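Local coordinates for fucolectin-related protein (Streptococcus pneumoniae, PDB 2WMF) that probably hydrolyses host blood-group carbohydrate antigens as a glycoside hydrolase of family 98, at residues L448-T452 with N453-S457; V470-P474 with N475-I479; Q425-N429 with S430-Y434; N408-N411 with S412-K416; P315-R318 with H319-N323. All blocks are in the same frame, centred on the assembly; numbering follows the deposited sequence.

Interaction 1: residues L448-T452 with N453-S457; sequences LPMYT and NNTKS
Pro449 and Ser457 form an antiparallel non-hydrogen-bonded pair, CA to CA 4.4 Å, and just beyond it Met450 N donates to Lys456 O at 3.1 Å with an N-H...O angle of 147°. Ser457 CA also comes to 3.3 Å from Leu448 O, a CA-H...O contact. A water lies 2.7 Å from both Met450 O and Lys456 O and bridges the two carbonyls, though it has more acceptors in reach than protons to give. Among the side chains, Met450 carries the contact. Its CB meets Thr455 O at 3.4 Å. Its CG, set beside the backbone N (chi1 -63°), meets Thr455 CG2 at 3.7 Å. Two further bends lead the thioether away from the loop. There it packs on Trp431, Val470, Glu472 and Leu477. The loop links two neighbouring antiparallel strands, 444-449 and 457-462, and Met450 reaches from this loop to the second sheet of the domain. On strand 529-536, Ser536 is faced by both Lys456 and Ser457, a classic beta bulge. Thr452 turns OG1 between its backbone N and carbonyl carbon (chi1 64°). There OG1 is hydrogen-bonded to Glu472 OE1. Asn454 N adds a long, weak bond to the same OG1 at 3.5 Å.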
# COMPACT_ATOMS: atom_id res chain seq x y z
N LEU A 448 22.50 -5.89 10.86
CA LEU A 448 21.55 -6.98 10.99
C LEU A 448 22.25 -8.30 11.33
O LEU A 448 22.92 -8.90 10.49
CB LEU A 448 20.82 -7.13 9.66
CG LEU A 448 20.17 -5.92 9.00
CD1 LEU A 448 19.58 -6.25 7.62
CD2 LEU A 448 19.14 -5.27 9.92
N PRO A 449 22.07 -8.77 12.57
CA PRO A 449 22.48 -10.15 12.88
C PRO A 449 21.76 -11.08 11.91
O PRO A 449 20.63 -10.82 11.49
CB PRO A 449 21.94 -10.37 14.30
CG PRO A 449 21.75 -8.99 14.89
CD PRO A 449 21.36 -8.14 13.70
N MET A 450 22.43 -12.18 11.56
CA MET A 450 21.85 -13.13 10.62
C MET A 450 21.58 -14.45 11.34
O MET A 450 22.14 -14.72 12.39
CB MET A 450 22.78 -13.30 9.41
CG MET A 450 22.97 -11.95 8.58
SD MET A 450 21.42 -11.36 7.85
CE MET A 450 21.51 -12.31 6.32
N TYR A 451 20.65 -15.22 10.78
CA TYR A 451 20.06 -16.38 11.48
C TYR A 451 20.54 -17.70 10.89
O TYR A 451 20.15 -18.77 11.36
CB TYR A 451 18.53 -16.30 11.45
CG TYR A 451 17.91 -15.14 12.26
CD1 TYR A 451 17.04 -15.39 13.32
CD2 TYR A 451 18.19 -13.80 11.92
CE1 TYR A 451 16.44 -14.35 14.04
CE2 TYR A 451 17.58 -12.74 12.64
CZ TYR A 451 16.74 -13.02 13.71
OH TYR A 451 16.16 -11.97 14.42
N THR A 452 21.43 -17.61 9.92
CA THR A 452 22.14 -18.76 9.33
C THR A 452 23.63 -18.44 9.33
O THR A 452 24.04 -17.29 9.49
CB THR A 452 21.71 -19.03 7.88
OG1 THR A 452 22.07 -17.91 7.04
CG2 THR A 452 20.20 -19.30 7.78
N ASN A 453 24.46 -19.44 9.10
CA ASN A 453 25.91 -19.21 9.01
C ASN A 453 26.40 -18.87 7.58
O ASN A 453 27.64 -18.92 7.33
CB ASN A 453 26.67 -20.36 9.65
CG ASN A 453 26.71 -21.59 8.79
OD1 ASN A 453 25.96 -21.69 7.80
ND2 ASN A 453 27.57 -22.58 9.15
N ASN A 454 25.50 -18.45 6.67
CA ASN A 454 25.91 -17.85 5.37
C ASN A 454 26.87 -16.66 5.64
O ASN A 454 27.89 -16.49 4.95
CB ASN A 454 24.70 -17.44 4.53
CG ASN A 454 23.91 -18.63 4.03
OD1 ASN A 454 22.73 -18.84 4.41
ND2 ASN A 454 24.53 -19.45 3.19
N THR A 455 26.50 -15.87 6.66
CA THR A 455 27.31 -14.76 7.18
C THR A 455 26.91 -14.49 8.61
O THR A 455 25.82 -14.80 9.03
CB THR A 455 27.20 -13.51 6.26
OG1 THR A 455 28.31 -12.63 6.50
CG2 THR A 455 25.90 -12.81 6.45
N LYS A 456 27.78 -13.85 9.40
CA LYS A 456 27.43 -13.55 10.78
C LYS A 456 26.50 -12.35 10.88
O LYS A 456 25.50 -12.38 11.63
CB LYS A 456 28.68 -13.27 11.61
CG LYS A 456 28.39 -13.22 13.07
CD LYS A 456 29.67 -13.10 13.83
CE LYS A 456 29.45 -13.36 15.32
NZ LYS A 456 28.12 -12.89 15.82
N SER A 457 26.85 -11.27 10.18
CA SER A 457 25.99 -10.11 10.16
C SER A 457 26.07 -9.44 8.81
O SER A 457 26.97 -9.69 8.02
CB SER A 457 26.32 -9.14 11.29
OG SER A 457 27.57 -8.54 11.06
O HOH W 1 24.70 -14.38 13.24

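Interaction 2: residues V470-P474 with N475-I479; sequences VKENP and NNLHI
Glu472 and Leu477 sit opposite each other on two antiparallel strands, their side chains alongside and pointing the same way. From Glu472 CB, which is 4.1 Å from Leu477 CD2, the chain passes to CG at 3.7 Å from that same methyl. CG lies beside the backbone N (chi1 -57°), and beyond it the chain runs on extended. The carboxylate thus leaves Leu477 behind. OE2 forms a salt bridge with Arg426 and accepts from Tyr451 N, while OE1 bonds to Thr452. These partners probably favour the charged form and fix the rotation of the group. Val470 and Ile479 share this face of the sheet, with Val470 CG1 4.1 Å from Ile479 CG1. The opposite face carries Lys471 and His478. Their backbones are joined both ways: Lys471 N to His478 O at 2.9 Å (168°) and His478 N to Lys471 O at 2.9 Å. Lys471 bends at chi3 and carries NZ to Asn323, at the end of helix 307-322. At the turn, Asn473 N donates to Asn476 O at 2.9 Å, less straight at 135°. The whole is a beta hairpin, formed by strands 467-472 and 477-482 within a six-stranded antiparallel sheet.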
# COMPACT_ATOMS: atom_id res chain seq x y z
N VAL A 470 16.26 -9.00 2.30
CA VAL A 470 17.31 -10.01 2.36
C VAL A 470 16.69 -11.33 2.84
O VAL A 470 16.19 -11.41 3.97
CB VAL A 470 18.49 -9.60 3.33
CG1 VAL A 470 19.55 -10.74 3.46
CG2 VAL A 470 19.11 -8.24 2.95
N LYS A 471 16.71 -12.33 1.97
CA LYS A 471 16.21 -13.66 2.31
C LYS A 471 17.36 -14.63 2.58
O LYS A 471 18.29 -14.77 1.76
CB LYS A 471 15.34 -14.21 1.18
CG LYS A 471 14.73 -15.57 1.49
CD LYS A 471 13.77 -16.09 0.41
CE LYS A 471 12.33 -15.95 0.87
NZ LYS A 471 11.34 -16.46 -0.20
N GLU A 472 17.28 -15.32 3.72
CA GLU A 472 18.26 -16.35 4.07
C GLU A 472 17.73 -17.71 3.67
O GLU A 472 16.82 -18.25 4.30
CB GLU A 472 18.56 -16.31 5.56
CG GLU A 472 19.06 -14.95 6.06
CD GLU A 472 19.63 -15.04 7.48
OE1 GLU A 472 20.71 -15.64 7.61
OE2 GLU A 472 19.02 -14.53 8.46
N ASN A 473 18.29 -18.26 2.59
CA ASN A 473 18.07 -19.66 2.23
C ASN A 473 19.09 -20.47 3.00
O ASN A 473 19.97 -19.90 3.66
CB ASN A 473 18.18 -19.86 0.73
CG ASN A 473 17.08 -19.13 -0.02
OD1 ASN A 473 17.35 -18.32 -0.95
ND2 ASN A 473 15.83 -19.43 0.33
N PRO A 474 18.95 -21.80 2.98
CA PRO A 474 19.94 -22.58 3.70
C PRO A 474 21.41 -22.29 3.37
O PRO A 474 22.23 -22.17 4.27
CB PRO A 474 19.55 -24.04 3.37
CG PRO A 474 18.04 -23.98 3.27
CD PRO A 474 17.84 -22.65 2.48
N ASN A 475 21.71 -22.14 2.08
CA ASN A 475 23.09 -22.02 1.64
C ASN A 475 23.38 -20.87 0.69
O ASN A 475 24.43 -20.83 0.08
CB ASN A 475 23.59 -23.35 1.09
CG ASN A 475 23.78 -24.37 2.18
OD1 ASN A 475 24.89 -24.48 2.81
ND2 ASN A 475 22.74 -25.08 2.45
N ASN A 476 22.45 -19.90 0.64
CA ASN A 476 22.70 -18.66 -0.05
C ASN A 476 21.84 -17.58 0.56
O ASN A 476 20.90 -17.85 1.29
CB ASN A 476 22.42 -18.81 -1.55
CG ASN A 476 20.95 -19.07 -1.83
OD1 ASN A 476 20.13 -18.15 -1.71
ND2 ASN A 476 20.60 -20.31 -2.19
N LEU A 477 22.21 -16.35 0.25
CA LEU A 477 21.42 -15.16 0.54
C LEU A 477 20.88 -14.58 -0.77
O LEU A 477 21.65 -14.44 -1.75
CB LEU A 477 22.29 -14.13 1.24
CG LEU A 477 22.91 -14.46 2.59
CD1 LEU A 477 23.78 -13.26 3.00
CD2 LEU A 477 21.89 -14.88 3.63
N HIS A 478 19.59 -14.20 -0.79
CA HIS A 478 19.09 -13.45 -1.93
C HIS A 478 18.81 -12.06 -1.48
O HIS A 478 18.11 -11.87 -0.48
CB HIS A 478 17.85 -14.04 -2.58
CG HIS A 478 17.42 -13.22 -3.76
ND1 HIS A 478 17.91 -13.41 -5.03
CD2 HIS A 478 16.69 -12.08 -3.80
CE1 HIS A 478 17.42 -12.47 -5.84
NE2 HIS A 478 16.67 -11.66 -5.12
N ILE A 479 19.34 -11.08 -2.22
CA ILE A 479 19.24 -9.68 -1.80
C ILE A 479 18.58 -8.88 -2.92
O ILE A 479 19.01 -8.95 -4.09
CB ILE A 479 20.64 -9.09 -1.43
CG1 ILE A 479 21.24 -9.86 -0.19
CG2 ILE A 479 20.53 -7.59 -1.11
CD1 ILE A 479 22.65 -10.14 -0.27

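Interaction 3: residues Q425-N429 with S430-Y434; sequences QRVGN and SWYIY
Arg426 lies over the face of Trp431, a cation-pi and CH-pi contact between paired residues of a beta hairpin at the edge of an antiparallel sheet. Arg426 CD stands over the six-membered ring, 4.0 Å from its centroid. Its CZ is 4.6 Å from the centroid of the five-membered ring, over its face. The guanidinium and indole planes are 82° apart, so the group stands upright on the ring and presents NH1 to it. CG is anti to the backbone N, and the bend at chi2 (76°) folds the rest of the chain over the indole. Arg426 NH1 and Trp431 NE1 are close but are both donors. NH1 is used by Glu472 in a salt bridge, and NE1 donates to Pro449 O. Arg426 NE bonds to Gly428 O at 3.0 Å, tilted well out of the guanidinium plane. Strands 423-427 and 430-434 are joined by a type II' turn from Val427 to Ser430. Gly428 has the positive phi that this turn needs. Val427 N donates to Ser430 O at 2.9 Å, nearly straight at 174°, and Ser430 N returns a bond to Val427 O at 3.0 Å. A water donates to Val427 O and also bonds to Ser430 OG. On the other face of the sheet, Val427 CG2 meets Tyr432 CD2 at 3.7 Å, the two side chains crossing at about a right angle. Tyr432 OH goes on to His319 of helix 307-322, and Gln425 OE1 is bonded to His372.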
# COMPACT_ATOMS: atom_id res chain seq x y z
N GLN A 425 12.71 -5.01 9.81
CA GLN A 425 11.71 -5.92 10.34
C GLN A 425 12.09 -7.35 9.95
O GLN A 425 12.33 -7.62 8.80
CB GLN A 425 10.32 -5.60 9.80
CG GLN A 425 9.25 -6.45 10.40
CD GLN A 425 7.84 -6.30 9.79
OE1 GLN A 425 6.88 -6.94 10.29
NE2 GLN A 425 7.70 -5.43 8.75
N ARG A 426 12.12 -8.26 10.93
CA ARG A 426 12.34 -9.68 10.66
C ARG A 426 10.99 -10.34 10.37
O ARG A 426 10.03 -10.17 11.13
CB ARG A 426 13.07 -10.33 11.79
CG ARG A 426 13.50 -11.76 11.46
CD ARG A 426 14.68 -11.80 10.54
NE ARG A 426 14.95 -13.20 10.19
CZ ARG A 426 16.03 -13.61 9.55
NH1 ARG A 426 16.93 -12.75 9.06
NH2 ARG A 426 16.18 -14.90 9.28
N VAL A 427 10.91 -10.97 9.21
CA VAL A 427 9.70 -11.64 8.71
C VAL A 427 10.12 -13.05 8.32
O VAL A 427 10.68 -13.23 7.27
CB VAL A 427 9.11 -10.88 7.52
CG1 VAL A 427 7.85 -11.57 7.00
CG2 VAL A 427 8.80 -9.42 7.91
N GLY A 428 9.89 -14.02 9.20
CA GLY A 428 10.35 -15.38 8.92
C GLY A 428 11.85 -15.42 8.70
O GLY A 428 12.59 -14.93 9.54
N ASN A 429 12.28 -15.94 7.55
CA ASN A 429 13.72 -16.04 7.23
C ASN A 429 14.23 -14.87 6.43
O ASN A 429 15.26 -14.99 5.79
CB ASN A 429 14.04 -17.37 6.50
CG ASN A 429 13.32 -17.52 5.16
OD1 ASN A 429 12.17 -17.15 5.02
ND2 ASN A 429 13.99 -18.12 4.21
N SER A 430 13.54 -13.74 6.51
CA SER A 430 13.96 -12.54 5.78
C SER A 430 14.02 -11.27 6.66
O SER A 430 13.33 -11.18 7.69
CB SER A 430 13.01 -12.25 4.64
OG SER A 430 12.90 -13.32 3.74
N TRP A 431 14.83 -10.32 6.20
CA TRP A 431 14.82 -8.97 6.69
C TRP A 431 14.19 -8.07 5.63
O TRP A 431 14.57 -8.13 4.46
CB TRP A 431 16.26 -8.45 6.93
CG TRP A 431 16.94 -8.94 8.18
CD1 TRP A 431 18.05 -9.79 8.26
CD2 TRP A 431 16.64 -8.53 9.50
NE1 TRP A 431 18.43 -9.95 9.59
CE2 TRP A 431 17.61 -9.16 10.37
CE3 TRP A 431 15.70 -7.67 10.05
CZ2 TRP A 431 17.63 -8.94 11.73
CZ3 TRP A 431 15.74 -7.45 11.42
CH2 TRP A 431 16.68 -8.10 12.24
N TYR A 432 13.27 -7.22 6.08
CA TYR A 432 12.63 -6.18 5.26
C TYR A 432 13.12 -4.81 5.81
O TYR A 432 12.98 -4.53 7.01
CB TYR A 432 11.09 -6.28 5.31
CG TYR A 432 10.61 -7.39 4.42
CD1 TYR A 432 10.22 -7.11 3.12
CD2 TYR A 432 10.67 -8.73 4.82
CE1 TYR A 432 9.89 -8.11 2.22
CE2 TYR A 432 10.34 -9.78 3.92
CZ TYR A 432 9.95 -9.48 2.63
OH TYR A 432 9.64 -10.50 1.74
N ILE A 433 13.69 -3.99 4.94
CA ILE A 433 14.51 -2.85 5.34
C ILE A 433 14.17 -1.61 4.49
O ILE A 433 13.96 -1.72 3.28
CB ILE A 433 16.01 -3.17 5.10
CG1 ILE A 433 16.42 -4.44 5.84
CG2 ILE A 433 16.89 -2.00 5.45
CD1 ILE A 433 17.27 -5.34 4.99
N TYR A 434 14.18 -0.44 5.12
CA TYR A 434 14.21 0.82 4.38
C TYR A 434 14.76 1.98 5.20
O TYR A 434 14.84 1.95 6.42
CB TYR A 434 12.87 1.16 3.74
CG TYR A 434 11.60 1.28 4.57
CD1 TYR A 434 11.47 2.25 5.58
CD2 TYR A 434 10.48 0.44 4.33
CE1 TYR A 434 10.30 2.36 6.33
CE2 TYR A 434 9.30 0.58 5.05
CZ TYR A 434 9.19 1.54 6.04
OH TYR A 434 8.01 1.71 6.73
O HOH W 2 10.51 -14.24 4.67

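Interaction 4: residues N408-N411 with S412-K416; sequences NYLN and SLYPK
Ser412 holds OG between its backbone N and carbonyl carbon (chi1 79°), which turns the hydroxyl back onto Tyr409 O, while Tyr409 has CG anti to its own N (chi1 -179°), which brings its ring to Leu413. This is the C-terminal end of helix 406-413, where the last turn is weakly bonded. Ser412 OG donates to a lone pair of Tyr409 O at 2.7 Å, in the carbonyl plane. Ser412 N reaches the same oxygen at 2.9 Å from above that plane. Both donors of Ser412 therefore grip one carbonyl oxygen. Leu410 O is shared as well. It accepts from Tyr414 N at 2.9 Å, close to the line of the carbonyl bond, and from Leu413 N at 3.0 Å, high above the plane. The apolar side of the turn is made by ring and methyl contacts. Leu413 CD1 meets Tyr409 CE2 at 3.7 Å, the side chains crossing at a slant. Leu410 CD2 is 4.2 Å from Tyr414 CE2. Leu410 and Leu413 rest on Ala337 of strand 337-340, and Tyr414 OH is bonded to Lys336 N and Ala337 N. Leu410 O also sits at the edge of the Tyr414 ring, in its plane, 3.7 Å from CD2.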
# COMPACT_ATOMS: atom_id res chain seq x y z
N ASN A 408 9.47 0.36 27.76
CA ASN A 408 10.19 -0.68 28.50
C ASN A 408 9.37 -1.98 28.54
O ASN A 408 9.92 -3.08 28.40
CB ASN A 408 10.50 -0.20 29.92
CG ASN A 408 11.62 0.85 29.95
OD1 ASN A 408 12.37 1.02 28.97
ND2 ASN A 408 11.72 1.57 31.07
N TYR A 409 8.06 -1.87 28.76
CA TYR A 409 7.23 -3.07 28.83
C TYR A 409 7.18 -3.82 27.50
O TYR A 409 7.43 -5.01 27.43
CB TYR A 409 5.81 -2.76 29.30
CG TYR A 409 5.02 -4.03 29.38
CD1 TYR A 409 5.33 -5.01 30.32
CD2 TYR A 409 4.01 -4.31 28.46
CE1 TYR A 409 4.66 -6.18 30.38
CE2 TYR A 409 3.30 -5.49 28.49
CZ TYR A 409 3.63 -6.44 29.46
OH TYR A 409 2.94 -7.65 29.46
N LEU A 410 6.87 -3.11 26.43
CA LEU A 410 6.85 -3.78 25.11
C LEU A 410 8.23 -4.32 24.75
O LEU A 410 8.34 -5.40 24.17
CB LEU A 410 6.29 -2.82 24.06
CG LEU A 410 4.74 -2.72 24.17
CD1 LEU A 410 4.18 -1.53 23.39
CD2 LEU A 410 4.07 -4.06 23.76
N ASN A 411 9.30 -3.61 25.10
CA ASN A 411 10.63 -4.14 24.89
C ASN A 411 10.93 -5.43 25.64
O ASN A 411 11.83 -6.17 25.25
CB ASN A 411 11.67 -3.07 25.23
CG ASN A 411 11.74 -1.99 24.15
OD1 ASN A 411 11.03 -2.09 23.14
ND2 ASN A 411 12.59 -0.99 24.34
N SER A 412 10.22 -5.65 26.75
CA SER A 412 10.38 -6.90 27.50
C SER A 412 9.74 -8.11 26.79
O SER A 412 10.04 -9.25 27.12
CB SER A 412 9.85 -6.77 28.94
OG SER A 412 8.45 -6.88 29.03
N LEU A 413 8.85 -7.81 25.84
CA LEU A 413 8.16 -8.81 25.05
C LEU A 413 8.72 -9.02 23.64
O LEU A 413 8.70 -10.14 23.13
CB LEU A 413 6.65 -8.49 24.97
CG LEU A 413 5.87 -8.28 26.24
CD1 LEU A 413 4.43 -7.91 25.89
CD2 LEU A 413 5.91 -9.54 27.11
N TYR A 414 9.16 -7.93 23.01
CA TYR A 414 9.71 -7.97 21.68
C TYR A 414 11.20 -7.66 21.80
O TYR A 414 11.57 -6.52 22.02
CB TYR A 414 9.05 -6.88 20.82
CG TYR A 414 7.62 -7.15 20.45
CD1 TYR A 414 7.30 -7.83 19.28
CD2 TYR A 414 6.57 -6.69 21.24
CE1 TYR A 414 5.97 -8.06 18.91
CE2 TYR A 414 5.23 -6.93 20.87
CZ TYR A 414 4.95 -7.61 19.70
OH TYR A 414 3.61 -7.89 19.36
N PRO A 415 12.06 -8.66 21.65
CA PRO A 415 13.49 -8.37 21.74
C PRO A 415 14.02 -7.46 20.64
O PRO A 415 13.46 -7.41 19.53
CB PRO A 415 14.14 -9.74 21.60
CG PRO A 415 13.12 -10.60 21.09
CD PRO A 415 11.79 -10.09 21.47
N LYS A 416 15.08 -6.75 20.97
CA LYS A 416 15.75 -5.89 19.98
C LYS A 416 16.55 -6.79 19.04
O LYS A 416 17.33 -7.65 19.51
CB LYS A 416 16.66 -4.86 20.69
CG LYS A 416 17.16 -3.75 19.74
CD LYS A 416 18.07 -2.79 20.48
CE LYS A 416 18.68 -1.81 19.55
NZ LYS A 416 19.43 -0.71 20.24

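Interaction 5: residues P315-R318 with H319-N323; sequences PFFR and HAIQN
Phe316 and His319 meet obliquely, their ring centroids 5.5 Å apart and their planes at 37°. Phe316 CE1 and CZ both come to 4.2 Å from His319 CD2. His319 CG is anti to the backbone N (chi1 -179°), which directs the ring back along the helix toward Phe316. Asn323 CB lies over one face of the imidazole, toward its rim. His319 NE2 bonds to Tyr432 OH, and the ring is edge-to-face with Tyr283. On another side of the helix, Phe317 and Ile321 cross at a slant. Ile321 CD1 touches Phe317 CE2 at 3.6 Å, and its CG1 approaches Phe317 O at 3.4 Å. These pairs lie on the last turns of helix 307-322, which follows the eighth strand of the parallel barrel and packs against helix 272-283. The backbone carries regular bonds four residues apart, such as Ile321 N to Phe317 O at 2.9 Å. At the end of the helix, His319 O is gripped twice. Asn323 N donates at 2.9 Å, and Asn323 ND2 donates at 3.1 Å to a lone pair in the carbonyl plane. Asn323 OD1 is in turn bonded to Lys471. Arg318, extended from CG to NE, forms a salt bridge with Asp69 through NE.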
# COMPACT_ATOMS: atom_id res chain seq x y z
N PRO A 315 7.49 -3.70 -9.55
CA PRO A 315 8.54 -4.55 -8.96
C PRO A 315 8.17 -5.07 -7.57
O PRO A 315 8.43 -6.24 -7.26
CB PRO A 315 9.78 -3.64 -8.96
CG PRO A 315 9.54 -2.75 -10.14
CD PRO A 315 8.06 -2.43 -10.06
N PHE A 316 7.50 -4.24 -6.75
CA PHE A 316 7.15 -4.69 -5.42
C PHE A 316 5.99 -5.68 -5.49
O PHE A 316 6.01 -6.68 -4.79
CB PHE A 316 6.91 -3.61 -4.39
CG PHE A 316 6.95 -4.15 -3.03
CD1 PHE A 316 8.16 -4.35 -2.38
CD2 PHE A 316 5.78 -4.58 -2.44
CE1 PHE A 316 8.20 -5.00 -1.14
CE2 PHE A 316 5.81 -5.20 -1.15
CZ PHE A 316 7.03 -5.41 -0.52
N PHE A 317 5.03 -5.44 -6.36
CA PHE A 317 3.92 -6.38 -6.50
C PHE A 317 4.42 -7.76 -6.99
O PHE A 317 3.93 -8.82 -6.51
CB PHE A 317 2.82 -5.85 -7.40
CG PHE A 317 1.56 -6.68 -7.33
CD1 PHE A 317 0.78 -6.70 -6.19
CD2 PHE A 317 1.19 -7.47 -8.40
CE1 PHE A 317 -0.33 -7.47 -6.10
CE2 PHE A 317 0.05 -8.26 -8.32
CZ PHE A 317 -0.70 -8.27 -7.17
N ARG A 318 5.40 -7.76 -7.91
CA ARG A 318 6.05 -9.01 -8.35
C ARG A 318 6.69 -9.72 -7.15
O ARG A 318 6.60 -10.96 -7.02
CB ARG A 318 7.05 -8.78 -9.47
CG ARG A 318 6.43 -8.52 -10.82
CD ARG A 318 7.46 -8.26 -11.90
NE ARG A 318 6.86 -8.41 -13.21
CZ ARG A 318 7.18 -7.71 -14.27
NH1 ARG A 318 8.12 -6.78 -14.22
NH2 ARG A 318 6.56 -7.93 -15.40
N HIS A 319 7.36 -8.97 -6.27
CA HIS A 319 7.88 -9.55 -5.04
C HIS A 319 6.77 -10.27 -4.26
O HIS A 319 6.97 -11.41 -3.77
CB HIS A 319 8.56 -8.51 -4.13
CG HIS A 319 9.11 -9.11 -2.88
ND1 HIS A 319 10.29 -9.83 -2.84
CD2 HIS A 319 8.63 -9.12 -1.61
CE1 HIS A 319 10.52 -10.21 -1.60
NE2 HIS A 319 9.50 -9.84 -0.85
N ALA A 320 5.62 -9.62 -4.15
CA ALA A 320 4.49 -10.13 -3.36
C ALA A 320 3.84 -11.38 -4.01
O ALA A 320 3.32 -12.25 -3.30
CB ALA A 320 3.44 -9.03 -3.15
N ILE A 321 3.89 -11.48 -5.34
CA ILE A 321 3.43 -12.69 -6.05
C ILE A 321 4.41 -13.84 -5.81
O ILE A 321 3.99 -14.98 -5.54
CB ILE A 321 3.27 -12.48 -7.58
CG1 ILE A 321 2.22 -11.40 -7.88
CG2 ILE A 321 2.89 -13.81 -8.28
CD1 ILE A 321 2.34 -10.83 -9.29
N GLN A 322 5.70 -13.54 -5.91
CA GLN A 322 6.74 -14.59 -5.88
C GLN A 322 7.01 -15.11 -4.47
O GLN A 322 7.43 -16.25 -4.29
CB GLN A 322 8.00 -14.07 -6.56
CG GLN A 322 7.74 -13.88 -8.09
CD GLN A 322 8.89 -13.21 -8.85
OE1 GLN A 322 10.00 -13.10 -8.34
NE2 GLN A 322 8.60 -12.75 -10.09
N ASN A 323 6.76 -14.25 -3.49
CA ASN A 323 7.01 -14.53 -2.09
C ASN A 323 5.76 -14.20 -1.29
O ASN A 323 5.55 -13.03 -0.92
CB ASN A 323 8.16 -13.66 -1.61
CG ASN A 323 9.39 -13.85 -2.42
OD1 ASN A 323 10.15 -14.78 -2.15
ND2 ASN A 323 9.57 -13.04 -3.47

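Interactions 1, 2 and 3 form one cluster, with centres 10 to 13 Å apart. Interactions 2 and 3 are hairpins of the same antiparallel sheet, and interaction 1 is a loop of the other sheet. Buried Glu472 of interaction 2 ties all three through a salt bridge and hydrogen bonds. Interaction 5 is a helix end beside the barrel, nearest the centre of the chain. It touches interactions 2 and 3 at one polar bond each. Interaction 4 stands apart, its nearest atoms about 7 Å from interactions 1 and 3. Each contact is partly buried. The hairpins rely on cross-strand bonds, the helix ends on shared carbonyls.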